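Local coordinates for protein glycoside Hydrolase (Bacteroides uniformis, PDB 5T99) that probably hydrolyses galactosidic bonds during agarose breakdown, as a family 2 glycoside hydrolase whose pocket holds the inhibitor d-galacto-isofagomine, at residues N218-I223 with I233-V238; I615-N620 with I627-Y632; K721-D726 with T816-E821. All coordinates share one frame; numbering follows the deposited sequence.

Contact 1 (N218-I223 with I233-V238); sequences NIRHSI and ILNDNV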
loop_
_atom_site.group_PDB
_atom_site.type_symbol
_atom_site.label_atom_id
_atom_site.label_comp_id
_atom_site.label_asym_id
_atom_site.label_seq_id
_atom_site.Cartn_x
_atom_site.Cartn_y
_atom_site.Cartn_z
ATOM N N ASN A 218 -8.337 8.353 -36.988
ATOM C CA ASN A 218 -6.888 8.458 -36.822
ATOM C C ASN A 218 -6.525 8.559 -35.348
ATOM O O ASN A 218 -7.276 9.109 -34.552
ATOM C CB ASN A 218 -6.322 9.650 -37.611
ATOM C CG ASN A 218 -6.296 9.398 -39.115
ATOM O OD1 ASN A 218 -6.206 8.262 -39.569
ATOM N ND2 ASN A 218 -6.370 10.466 -39.892
ATOM N N ILE A 219 -5.367 8.008 -35.009
ATOM C CA ILE A 219 -4.879 7.970 -33.640
ATOM C C ILE A 219 -3.492 8.582 -33.630
ATOM O O ILE A 219 -2.655 8.183 -34.429
ATOM C CB ILE A 219 -4.773 6.522 -33.113
ATOM C CG1 ILE A 219 -6.136 5.820 -33.170
ATOM C CG2 ILE A 219 -4.230 6.495 -31.684
ATOM C CD1 ILE A 219 -6.042 4.310 -33.147
ATOM N N ARG A 220 -3.260 9.537 -32.727
ATOM C CA ARG A 220 -1.947 10.136 -32.540
ATOM C C ARG A 220 -1.455 9.919 -31.120
ATOM O O ARG A 220 -1.972 10.525 -30.174
ATOM C CB ARG A 220 -1.980 11.626 -32.837
ATOM C CG ARG A 220 -0.599 12.250 -32.891
ATOM C CD ARG A 220 -0.674 13.762 -32.929
ATOM N NE ARG A 220 -1.411 14.223 -34.106
ATOM C CZ ARG A 220 -1.881 15.460 -34.273
ATOM N NH1 ARG A 220 -1.695 16.398 -33.347
ATOM N NH2 ARG A 220 -2.546 15.759 -35.385
ATOM N N HIS A 221 -0.430 9.074 -30.999
ATOM C CA HIS A 221 0.255 8.819 -29.731
ATOM C C HIS A 221 1.441 9.756 -29.554
ATOM O O HIS A 221 2.424 9.631 -30.285
ATOM C CB HIS A 221 0.782 7.387 -29.687
ATOM C CG HIS A 221 -0.287 6.350 -29.729
ATOM N ND1 HIS A 221 -1.299 6.289 -28.797
ATOM C CD2 HIS A 221 -0.485 5.309 -30.573
ATOM C CE1 HIS A 221 -2.089 5.270 -29.077
ATOM N NE2 HIS A 221 -1.616 4.656 -30.151
ATOM N N SER A 222 1.353 10.660 -28.579
ATOM C CA SER A 222 2.485 11.494 -28.166
ATOM C C SER A 222 3.127 10.944 -26.881
ATOM O O SER A 222 2.474 10.873 -25.825
ATOM C CB SER A 222 2.039 12.941 -27.953
ATOM O OG SER A 222 1.542 13.486 -29.157
ATOM N N ILE A 223 4.400 10.552 -26.992
ATOM C CA ILE A 223 5.172 10.043 -25.870
ATOM C C ILE A 223 5.947 11.193 -25.276
ATOM O O ILE A 223 6.782 11.798 -25.940
ATOM C CB ILE A 223 6.106 8.897 -26.281
ATOM C CG1 ILE A 223 5.244 7.691 -26.674
ATOM C CG2 ILE A 223 7.033 8.527 -25.129
ATOM C CD1 ILE A 223 6.004 6.547 -27.292
ATOM N N ILE A 233 6.224 10.606 -31.672
ATOM C CA ILE A 233 4.819 10.534 -32.058
ATOM C C ILE A 233 4.611 9.299 -32.936
ATOM O O ILE A 233 5.349 9.088 -33.908
ATOM C CB ILE A 233 4.351 11.820 -32.777
ATOM C CG1 ILE A 233 4.194 12.949 -31.755
ATOM C CG2 ILE A 233 3.033 11.580 -33.530
ATOM C CD1 ILE A 233 3.825 14.297 -32.353
ATOM N N LEU A 234 3.621 8.481 -32.567
ATOM C CA LEU A 234 3.287 7.274 -33.310
ATOM C C LEU A 234 1.866 7.446 -33.801
ATOM O O LEU A 234 0.960 7.709 -33.004
ATOM C CB LEU A 234 3.389 6.027 -32.437
ATOM C CG LEU A 234 2.866 4.709 -33.051
ATOM C CD1 LEU A 234 3.559 4.345 -34.363
ATOM C CD2 LEU A 234 3.004 3.577 -32.037
ATOM N N ASN A 235 1.685 7.305 -35.109
ATOM C CA ASN A 235 0.380 7.361 -35.716
ATOM C C ASN A 235 -0.166 5.952 -35.959
ATOM O O ASN A 235 0.588 4.992 -36.210
ATOM C CB ASN A 235 0.430 8.175 -37.010
ATOM C CG ASN A 235 0.402 9.672 -36.747
ATOM O OD1 ASN A 235 -0.626 10.220 -36.342
ATOM N ND2 ASN A 235 1.531 10.337 -36.959
ATOM N N ASP A 236 -1.482 5.842 -35.862
ATOM C CA ASP A 236 -2.185 4.589 -36.095
ATOM C C ASP A 236 -3.585 4.956 -36.571
ATOM O O ASP A 236 -3.900 6.142 -36.685
ATOM C CB ASP A 236 -2.204 3.757 -34.796
ATOM C CG ASP A 236 -2.521 2.290 -35.025
ATOM O OD1 ASP A 236 -2.569 1.861 -36.206
ATOM O OD2 ASP A 236 -2.737 1.563 -34.014
ATOM N N ASN A 237 -4.398 3.961 -36.898
ATOM C CA ASN A 237 -5.798 4.192 -37.180
ATOM C C ASN A 237 -6.609 2.929 -36.993
ATOM O O ASN A 237 -6.060 1.824 -36.939
ATOM C CB ASN A 237 -5.984 4.720 -38.607
ATOM C CG ASN A 237 -5.370 3.808 -39.647
ATOM O OD1 ASN A 237 -5.928 2.769 -39.989
ATOM N ND2 ASN A 237 -4.197 4.179 -40.133
ATOM N N VAL A 238 -7.925 3.098 -36.923
ATOM C CA VAL A 238 -8.825 1.973 -36.742
ATOM C C VAL A 238 -10.184 2.228 -37.399
ATOM O O VAL A 238 -10.732 3.320 -37.294
ATOM C CB VAL A 238 -8.957 1.644 -35.239
ATOM C CG1 VAL A 238 -9.637 2.779 -34.479
ATOM C CG2 VAL A 238 -9.677 0.317 -35.033
HETATM O O HOH W 1 -1.933 12.501 -36.215
HETATM O O HOH W 2 -2.487 1.846 -31.351
#
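Ile219 faces Asp236 and His221 faces Leu234 as the two hydrogen-bonded pairs of an antiparallel beta hairpin. Four backbone bonds join the strands: Ile219 N reaches Asp236 O at 2.9 Å, and Asp236 N returns the bond to Ile219 O. His221 and Leu234 do the same, N to O in both directions. Two CA-H...O contacts fill in between the bonds, one of them from Ile233 CA to His221 O at 3.1 Å.

Water ties side chains together on each face. On the face of Arg220 and Asn235, one molecule sits in the guanidinium plane, accepts from Arg220 NE at 2.8 Å and donates to Asn235 OD1. On the other, a second water lies at the edge of the His221 ring, 3.2 Å from His221 NE2, and also meets Asp236 OD2, which is bonded in addition to Thr248 OG1. His221 ND1 bonds Thr272 OG1, giving the imidazole a partner at each nitrogen, which probably limits how far the ring can turn. Ile219 CG2 sits over one ring face, displaced toward its rim.

Apolar contact is lighter. The side chains of His221 and Leu234 run side by side and point the same way, His221 CB 4.0 Å from Leu234 CB. With CG of Arg220 anti to the backbone N (chi1 -170°), the chain is carried alongside Ile233, and Arg220 CG lies 3.7 Å from Ile233 CG2. Ile219 CD1 reaches Val238 CG1 at 4.1 Å.

The hairpin belongs to the immunoglobulin-like beta-sandwich domain expected in this family. Strand 230-240 is outermost in its sheet, and strand 215-224 bonds on its other side to strand 268-276; Ile219, His221, Leu234 and Asp236 pack against strands 198-209 and 245-255, which cover that face.

Contact 2 (I615-N620 with I627-Y632); sequences ILPHWN and IPVYVY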
loop_
_atom_site.group_PDB
_atom_site.type_symbol
_atom_site.label_atom_id
_atom_site.label_comp_id
_atom_site.label_asym_id
_atom_site.label_seq_id
_atom_site.Cartn_x
_atom_site.Cartn_y
_atom_site.Cartn_z
ATOM N N ILE A 615 20.466 0.213 18.805
ATOM C CA ILE A 615 20.628 -0.409 20.107
ATOM C C ILE A 615 19.253 -0.528 20.767
ATOM O O ILE A 615 18.361 0.313 20.552
ATOM C CB ILE A 615 21.652 0.363 20.984
ATOM C CG1 ILE A 615 21.858 -0.341 22.323
ATOM C CG2 ILE A 615 21.223 1.806 21.214
ATOM C CD1 ILE A 615 23.093 0.121 23.068
ATOM N N LEU A 616 19.085 -1.615 21.514
ATOM C CA LEU A 616 17.899 -1.840 22.325
ATOM C C LEU A 616 18.292 -2.684 23.551
ATOM O O LEU A 616 19.264 -3.446 23.472
ATOM C CB LEU A 616 16.750 -2.458 21.492
ATOM C CG LEU A 616 16.740 -3.750 20.644
ATOM C CD1 LEU A 616 17.911 -3.865 19.687
ATOM C CD2 LEU A 616 16.594 -5.005 21.484
ATOM N N PRO A 617 17.588 -2.557 24.682
ATOM C CA PRO A 617 16.371 -1.750 24.862
ATOM C C PRO A 617 16.682 -0.300 25.222
ATOM O O PRO A 617 17.774 0.167 24.934
ATOM C CB PRO A 617 15.662 -2.477 26.015
ATOM C CG PRO A 617 16.767 -3.041 26.814
ATOM C CD PRO A 617 17.813 -3.460 25.822
ATOM N N HIS A 618 15.709 0.410 25.796
ATOM C CA HIS A 618 15.965 1.658 26.536
ATOM C C HIS A 618 16.860 1.415 27.770
ATOM O O HIS A 618 17.165 0.265 28.119
ATOM C CB HIS A 618 14.642 2.362 26.948
ATOM C CG HIS A 618 13.776 1.584 27.912
ATOM N ND1 HIS A 618 12.453 1.298 27.646
ATOM C CD2 HIS A 618 14.030 1.050 29.134
ATOM C CE1 HIS A 618 11.931 0.624 28.657
ATOM N NE2 HIS A 618 12.868 0.458 29.573
ATOM N N TRP A 619 17.248 2.501 28.436
ATOM C CA TRP A 619 18.086 2.421 29.634
ATOM C C TRP A 619 17.442 3.051 30.889
ATOM O O TRP A 619 18.134 3.681 31.687
ATOM C CB TRP A 619 19.448 3.042 29.314
ATOM C CG TRP A 619 20.589 2.444 30.058
ATOM C CD1 TRP A 619 21.469 3.102 30.864
ATOM C CD2 TRP A 619 20.989 1.068 30.065
ATOM N NE1 TRP A 619 22.397 2.229 31.370
ATOM C CE2 TRP A 619 22.134 0.973 30.897
ATOM C CE3 TRP A 619 20.499 -0.093 29.447
ATOM C CZ2 TRP A 619 22.800 -0.242 31.131
ATOM C CZ3 TRP A 619 21.155 -1.302 29.676
ATOM C CH2 TRP A 619 22.295 -1.366 30.518
ATOM N N ASN A 620 16.118 2.924 31.021
ATOM C CA ASN A 620 15.408 3.079 32.302
ATOM C C ASN A 620 15.024 1.731 32.937
ATOM O O ASN A 620 13.933 1.212 32.706
ATOM C CB ASN A 620 14.145 3.928 32.130
ATOM C CG ASN A 620 14.452 5.383 31.860
ATOM O OD1 ASN A 620 15.064 5.724 30.849
ATOM N ND2 ASN A 620 14.013 6.255 32.756
ATOM N N ILE A 627 20.384 -6.629 32.025
ATOM C CA ILE A 627 19.691 -6.199 30.816
ATOM C C ILE A 627 20.357 -6.863 29.609
ATOM O O ILE A 627 21.556 -6.643 29.372
ATOM C CB ILE A 627 19.747 -4.664 30.657
ATOM C CG1 ILE A 627 19.311 -3.948 31.957
ATOM C CG2 ILE A 627 18.898 -4.206 29.471
ATOM C CD1 ILE A 627 17.926 -4.299 32.458
ATOM N N PRO A 628 19.607 -7.709 28.862
ATOM C CA PRO A 628 20.159 -8.180 27.587
ATOM C C PRO A 628 20.152 -7.020 26.597
ATOM O O PRO A 628 19.104 -6.403 26.394
ATOM C CB PRO A 628 19.191 -9.298 27.152
ATOM C CG PRO A 628 18.265 -9.522 28.296
ATOM C CD PRO A 628 18.271 -8.278 29.123
ATOM N N VAL A 629 21.311 -6.696 26.036
ATOM C CA VAL A 629 21.425 -5.558 25.124
ATOM C C VAL A 629 21.771 -6.095 23.750
ATOM O O VAL A 629 22.773 -6.786 23.581
ATOM C CB VAL A 629 22.468 -4.517 25.609
ATOM C CG1 VAL A 629 22.808 -3.502 24.518
ATOM C CG2 VAL A 629 21.938 -3.793 26.838
ATOM N N TYR A 630 20.916 -5.772 22.783
ATOM C CA TYR A 630 21.039 -6.217 21.400
ATOM C C TYR A 630 21.430 -5.025 20.528
ATOM O O TYR A 630 20.960 -3.898 20.744
ATOM C CB TYR A 630 19.711 -6.817 20.940
ATOM C CG TYR A 630 19.383 -8.220 21.460
ATOM C CD1 TYR A 630 18.204 -8.855 21.065
ATOM C CD2 TYR A 630 20.248 -8.930 22.310
ATOM C CE1 TYR A 630 17.880 -10.132 21.516
ATOM C CE2 TYR A 630 19.939 -10.209 22.745
ATOM C CZ TYR A 630 18.752 -10.803 22.350
ATOM O OH TYR A 630 18.440 -12.061 22.794
ATOM N N VAL A 631 22.332 -5.265 19.583
ATOM C CA VAL A 631 22.717 -4.253 18.607
ATOM C C VAL A 631 22.547 -4.834 17.214
ATOM O O VAL A 631 23.010 -5.947 16.941
ATOM C CB VAL A 631 24.168 -3.762 18.813
ATOM C CG1 VAL A 631 24.659 -2.936 17.620
ATOM C CG2 VAL A 631 24.270 -2.948 20.098
ATOM N N TYR A 632 21.875 -4.065 16.352
ATOM C CA TYR A 632 21.719 -4.403 14.935
ATOM C C TYR A 632 22.554 -3.433 14.096
ATOM O O TYR A 632 22.395 -2.221 14.203
ATOM C CB TYR A 632 20.237 -4.353 14.524
ATOM C CG TYR A 632 19.280 -5.148 15.413
ATOM C CD1 TYR A 632 19.662 -6.358 16.001
ATOM C CD2 TYR A 632 17.976 -4.697 15.643
ATOM C CE1 TYR A 632 18.789 -7.072 16.803
ATOM C CE2 TYR A 632 17.093 -5.414 16.443
ATOM C CZ TYR A 632 17.508 -6.598 17.020
ATOM O OH TYR A 632 16.645 -7.311 17.811
#
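Trp619 and Pro617 meet Ile627 where the beta hairpin of strands 613-616 and 626-633 opens out, its first strand leaving the pairing just ahead of a cis peptide bond before Pro617. Ile627 CG2 touches both, 3.6 Å from Pro617 CG and 3.7 Å from Trp619 CZ3; the indole is anchored from beyond the hairpin by a bond from its NE1 to Glu684 O. Pro628 contributes its carbonyl oxygen, which touches Pro617 CD and accepts a hydrogen bond from Tyr523 OH. Val629 splits its methyls: CG2 lies against the Trp619 ring, while CG1 meets Ile615 CD1 at 3.9 Å.

Tyr630 makes the paired backbone bonds with Leu616, Tyr630 N to Leu616 O at 2.9 Å and Leu616 N to Tyr630 O at 3.1 Å. Leu616 CG sits between its own backbone N and carbonyl carbon (chi1 56°), which swings both methyls over to Tyr630 CB. Replacing Leu616 with an alanine would probably open a gap beside Tyr630 CB and leave the Tyr632 ring without its apolar cover from this strand. Val631 CG2 rests more loosely on Ile615 CG1. At Tyr632, Leu616 CD1 forms a CH-pi contact over one ring face, 4.0 Å from the ring centroid and 26° off the normal.

Contact 3 (K721-D726 with T816-E821); sequences KVITAD and TTINVE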
loop_
_atom_site.group_PDB
_atom_site.type_symbol
_atom_site.label_atom_id
_atom_site.label_comp_id
_atom_site.label_asym_id
_atom_site.label_seq_id
_atom_site.Cartn_x
_atom_site.Cartn_y
_atom_site.Cartn_z
ATOM N N LYS A 721 7.726 20.544 6.942
ATOM C CA LYS A 721 7.334 21.886 7.392
ATOM C C LYS A 721 6.584 22.675 6.319
ATOM O O LYS A 721 5.984 23.702 6.632
ATOM C CB LYS A 721 8.553 22.696 7.847
ATOM C CG LYS A 721 9.222 22.175 9.108
ATOM C CD LYS A 721 10.556 22.873 9.339
ATOM C CE LYS A 721 11.048 22.712 10.774
ATOM N NZ LYS A 721 10.270 23.536 11.746
ATOM N N VAL A 722 6.627 22.215 5.066
ATOM C CA VAL A 722 5.877 22.836 3.973
ATOM C C VAL A 722 4.984 21.791 3.300
ATOM O O VAL A 722 5.461 20.705 2.963
ATOM C CB VAL A 722 6.836 23.504 2.951
ATOM C CG1 VAL A 722 6.048 24.153 1.814
ATOM C CG2 VAL A 722 7.738 24.530 3.653
ATOM N N ILE A 723 3.694 22.116 3.125
ATOM C CA ILE A 723 2.721 21.227 2.463
ATOM C C ILE A 723 1.844 21.964 1.457
ATOM O O ILE A 723 1.786 23.188 1.455
ATOM C CB ILE A 723 1.821 20.475 3.474
ATOM C CG1 ILE A 723 0.978 21.441 4.322
ATOM C CG2 ILE A 723 2.667 19.589 4.373
ATOM C CD1 ILE A 723 -0.122 20.746 5.091
ATOM N N THR A 724 1.160 21.204 0.608
ATOM C CA THR A 724 0.385 21.774 -0.495
ATOM C C THR A 724 -1.025 22.152 -0.048
ATOM O O THR A 724 -1.679 21.396 0.668
ATOM C CB THR A 724 0.304 20.801 -1.690
ATOM O OG1 THR A 724 1.627 20.399 -2.057
ATOM C CG2 THR A 724 -0.370 21.459 -2.900
ATOM N N ALA A 725 -1.492 23.308 -0.523
ATOM C CA ALA A 725 -2.796 23.855 -0.156
ATOM C C ALA A 725 -3.925 23.252 -0.990
ATOM O O ALA A 725 -4.687 23.978 -1.618
ATOM C CB ALA A 725 -2.781 25.368 -0.305
ATOM N N ASP A 726 -4.048 21.929 -0.959
ATOM C CA ASP A 726 -5.014 21.212 -1.795
ATOM C C ASP A 726 -6.179 20.642 -0.992
ATOM O O ASP A 726 -7.104 20.074 -1.575
ATOM C CB ASP A 726 -4.316 20.109 -2.622
ATOM C CG ASP A 726 -3.560 19.061 -1.759
ATOM O OD1 ASP A 726 -3.512 19.162 -0.507
ATOM O OD2 ASP A 726 -3.006 18.112 -2.351
ATOM N N THR A 816 4.613 24.558 16.980
ATOM C CA THR A 816 5.323 24.501 15.698
ATOM C C THR A 816 4.418 25.053 14.616
ATOM O O THR A 816 3.185 25.023 14.755
ATOM C CB THR A 816 5.812 23.061 15.358
ATOM O OG1 THR A 816 6.753 23.102 14.277
ATOM C CG2 THR A 816 4.656 22.150 14.997
ATOM N N THR A 817 5.036 25.568 13.557
ATOM C CA THR A 817 4.300 26.099 12.415
ATOM C C THR A 817 4.527 25.247 11.172
ATOM O O THR A 817 5.655 24.845 10.875
ATOM C CB THR A 817 4.686 27.564 12.103
ATOM O OG1 THR A 817 4.472 28.367 13.264
ATOM C CG2 THR A 817 3.833 28.127 10.954
ATOM N N ILE A 818 3.438 24.981 10.455
ATOM C CA ILE A 818 3.495 24.335 9.151
ATOM C C ILE A 818 3.085 25.391 8.126
ATOM O O ILE A 818 2.033 26.026 8.265
ATOM C CB ILE A 818 2.560 23.103 9.072
ATOM C CG1 ILE A 818 2.845 22.111 10.203
ATOM C CG2 ILE A 818 2.695 22.414 7.722
ATOM C CD1 ILE A 818 4.257 21.553 10.257
ATOM N N ASN A 819 3.930 25.578 7.112
ATOM C CA ASN A 819 3.649 26.516 6.027
ATOM C C ASN A 819 2.936 25.808 4.878
ATOM O O ASN A 819 3.301 24.700 4.499
ATOM C CB ASN A 819 4.935 27.202 5.556
ATOM C CG ASN A 819 5.359 28.321 6.486
ATOM O OD1 ASN A 819 4.706 29.358 6.553
ATOM N ND2 ASN A 819 6.441 28.112 7.219
ATOM N N VAL A 820 1.920 26.468 4.334
ATOM C CA VAL A 820 1.037 25.887 3.334
ATOM C C VAL A 820 1.113 26.773 2.083
ATOM O O VAL A 820 0.861 27.984 2.165
ATOM C CB VAL A 820 -0.403 25.777 3.891
ATOM C CG1 VAL A 820 -1.349 25.148 2.873
ATOM C CG2 VAL A 820 -0.396 24.988 5.194
ATOM N N GLU A 821 1.476 26.166 0.950
ATOM C CA GLU A 821 1.710 26.874 -0.311
ATOM C C GLU A 821 0.798 26.371 -1.432
ATOM O O GLU A 821 0.199 25.308 -1.315
ATOM C CB GLU A 821 3.162 26.688 -0.730
ATOM C CG GLU A 821 4.172 27.348 0.200
ATOM C CD GLU A 821 5.615 27.092 -0.213
ATOM O OE1 GLU A 821 5.842 26.345 -1.190
ATOM O OE2 GLU A 821 6.526 27.632 0.447
#
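The carboxylate of Glu821 lies flat against Val722: methyl CG1 stands over one of its faces, 3.6 Å from Glu821 CD and almost equally far from both oxygens. Glu821 reaches across to Val722 with a chain extended beyond CG; Val722 itself pairs with Asn819. Underneath, the backbones are parallel. Asn819 receives on one side and gives on the other, its N bonding Lys721 O at 2.8 Å and its O accepting from Ile723 N at 3.0 Å; Ile723 O then takes Glu821 N, the straightest of the set at 167°. This is the short parallel edge strand of a beta-sandwich, comparable to the A' and G pairing of immunoglobulin-like folds: strand 713-718 belongs to one sheet, and the chain then moves to the other to pair with strand 814-821. On the buried face Ile723 CG1, placed between its backbone N and carbonyl carbon (chi1 62°), touches both Ile818 CG2 and Val820 CG2 at 3.9 Å; Met802 of strand 800-807 touches Ile723 and Val820. Ala725 is the centre of an inverse gamma turn that ends the pairing; its N bonds Glu821 O at 2.7 Å, and its CB packs on Val820 CG1 at 3.5 Å.

Overall arrangement
The three contacts follow one another along the chain, each closing before the next begins, and they belong to three different sheets. Contacts 1 and 2 lie on opposite sides of the chain's centre, their centres 62 Å apart; contact 3 is 41 Å from contact 1 and 37 Å from contact 2, centre to centre. None touches another, the nearest atoms staying at least about 25 Å apart. Contacts 1 and 2 are local hairpins, whereas contact 3 joins segments 90 residues apart. Between the first two in sequence comes the barrel that supplies most of the galacto-isofagomine pocket and is probably the catalytic core; all three contacts lie in beta domains outside it.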